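Side-chain contact in aminoglycoside N(3)-acetyltransferase, AAC(3)-IVa (Escherichia coli, PDB 6MN3), which probably acetylates the 3-amino group of 2-deoxystreptamine antibiotics such as gentamicin and apramycin with acetyl-CoA, giving the bacterium resistance to them: residues G45-L50 against G85-T90. Residues are numbered along the deposited sequence; the frame is centred on the assembly and turned at random.
Sequences GLIEAL and GVVSDT
Ile47 and Leu46 of helix 42-54 meet Val87 of helix 86-91, and Ile47 also reaches Thr90. The short helical segments run at 73° to each other. Their axes come no nearer than 10.5 Å, so side chains bridge the gap.

Ile47 can be followed outward. Its CB makes no close contact with the other helix. CG1 lies beside the backbone N and anti to the carbonyl carbon (chi1 -69°), which aims this branch at helix 86-91. CG1 of Ile47 packs on CG1 of Val87 at 3.9 Å. The chain then extends (chi2 161°) and carries CD1 past the valine. There Ile47 CD1 lies 3.9 Å from the carbonyl O of Val87 and 4.1 Å from CB of Thr90. The side chains of Ile47 and Val87 run alongside one another, pointing opposite ways.

Val87 uses both methyls. CG1 takes Ile47, while CG2 of Val87 meets CD2 of Leu46 at 3.8 Å. The leucine lies nearly perpendicular to the valine. It uses one methyl for this touch. The contact is apolar and buried, and it is small: 181 Å² in all.

Met62 of strand 59-63 touches both Ile47 and Val87, and Leu94 also packs on Ile47. Helix 42-54 joins the parallel neighbouring strands 26-31 and 59-63, a beta-alpha-beta crossover. In this Antibiotic_NAT fold the crossover helix packs against the short helix 86-91 where Met62, near the end of strand 59-63, touches both, away from the zinc site.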
loop_
_atom_site.group_PDB
_atom_site.type_symbol
_atom_site.label_atom_id
_atom_site.label_comp_id
_atom_site.label_asym_id
_atom_site.label_seq_id
_atom_site.Cartn_x
_atom_site.Cartn_y
_atom_site.Cartn_z
ATOM N N GLY A 45 17.454 -3.113 -8.389
ATOM C CA GLY A 45 17.100 -3.809 -9.612
ATOM C C GLY A 45 15.608 -4.048 -9.727
ATOM O O GLY A 45 15.034 -3.947 -10.815
ATOM N N LEU A 46 14.957 -4.363 -8.606
ATOM C CA LEU A 46 13.505 -4.508 -8.620
ATOM C C LEU A 46 12.825 -3.177 -8.909
ATOM O O LEU A 46 11.840 -3.125 -9.654
ATOM C CB LEU A 46 13.023 -5.082 -7.288
ATOM C CG LEU A 46 11.506 -5.190 -7.124
ATOM C CD1 LEU A 46 10.919 -6.084 -8.208
ATOM C CD2 LEU A 46 11.156 -5.714 -5.744
ATOM N N ILE A 47 13.338 -2.089 -8.329
ATOM C CA ILE A 47 12.777 -0.769 -8.601
ATOM C C ILE A 47 12.978 -0.396 -10.065
ATOM O O ILE A 47 12.057 0.095 -10.727
ATOM C CB ILE A 47 13.393 0.275 -7.655
ATOM C CG1 ILE A 47 12.927 0.031 -6.219
ATOM C CG2 ILE A 47 13.033 1.681 -8.100
ATOM C CD1 ILE A 47 13.807 0.688 -5.176
ATOM N N GLU A 48 14.180 -0.632 -10.598
ATOM C CA GLU A 48 14.439 -0.326 -12.002
ATOM C C GLU A 48 13.542 -1.146 -12.919
ATOM O O GLU A 48 13.098 -0.657 -13.965
ATOM C CB GLU A 48 15.911 -0.573 -12.337
ATOM C CG GLU A 48 16.833 0.589 -12.009
ATOM C CD GLU A 48 18.295 0.257 -12.251
ATOM O OE1 GLU A 48 18.577 -0.824 -12.816
ATOM O OE2 GLU A 48 19.164 1.072 -11.872
ATOM N N ALA A 49 13.262 -2.397 -12.541
ATOM C CA ALA A 49 12.348 -3.216 -13.328
ATOM C C ALA A 49 10.932 -2.656 -13.284
ATOM O O ALA A 49 10.249 -2.595 -14.313
ATOM C CB ALA A 49 12.371 -4.660 -12.826
ATOM N N LEU A 50 10.478 -2.240 -12.098
ATOM C CA LEU A 50 9.153 -1.642 -11.979
ATOM C C LEU A 50 9.048 -0.371 -12.811
ATOM O O LEU A 50 8.047 -0.154 -13.505
ATOM C CB LEU A 50 8.842 -1.341 -10.514
ATOM C CG LEU A 50 8.575 -2.544 -9.608
ATOM C CD1 LEU A 50 8.564 -2.118 -8.152
ATOM C CD2 LEU A 50 7.265 -3.211 -9.982
ATOM N N GLY A 85 9.351 -2.930 4.315
ATOM C CA GLY A 85 10.334 -3.621 3.509
ATOM C C GLY A 85 11.485 -2.725 3.080
ATOM O O GLY A 85 11.468 -1.500 3.235
ATOM N N VAL A 86 12.506 -3.375 2.517
ATOM C CA VAL A 86 13.694 -2.666 2.055
ATOM C C VAL A 86 13.409 -1.888 0.775
ATOM O O VAL A 86 14.002 -0.829 0.540
ATOM C CB VAL A 86 14.852 -3.660 1.857
ATOM C CG1 VAL A 86 16.165 -2.919 1.650
ATOM C CG2 VAL A 86 14.941 -4.606 3.043
ATOM N N VAL A 87 12.509 -2.394 -0.072
ATOM C CA VAL A 87 12.204 -1.715 -1.328
ATOM C C VAL A 87 11.583 -0.350 -1.061
ATOM O O VAL A 87 11.950 0.650 -1.690
ATOM C CB VAL A 87 11.291 -2.596 -2.200
ATOM C CG1 VAL A 87 10.898 -1.864 -3.471
ATOM C CG2 VAL A 87 11.982 -3.915 -2.523
ATOM N N SER A 88 10.637 -0.283 -0.120
ATOM C CA SER A 88 10.014 0.995 0.208
ATOM C C SER A 88 11.027 1.974 0.786
ATOM O O SER A 88 11.018 3.162 0.446
ATOM C CB SER A 88 8.861 0.782 1.186
ATOM O OG SER A 88 7.715 0.290 0.516
ATOM N N ASP A 89 11.906 1.495 1.670
ATOM C CA ASP A 89 12.910 2.376 2.252
ATOM C C ASP A 89 13.993 2.743 1.254
ATOM O O ASP A 89 14.727 3.711 1.478
ATOM C CB ASP A 89 13.538 1.730 3.486
ATOM C CG ASP A 89 14.268 2.732 4.354
ATOM O OD1 ASP A 89 13.660 3.765 4.706
ATOM O OD2 ASP A 89 15.450 2.491 4.680
ATOM N N THR A 90 14.111 1.997 0.163
ATOM C CA THR A 90 15.094 2.315 -0.861
ATOM C C THR A 90 14.539 3.251 -1.920
ATOM O O THR A 90 15.284 4.073 -2.463
ATOM C CB THR A 90 15.592 1.033 -1.532
ATOM O OG1 THR A 90 15.760 0.011 -0.540
ATOM C CG2 THR A 90 16.924 1.276 -2.250
#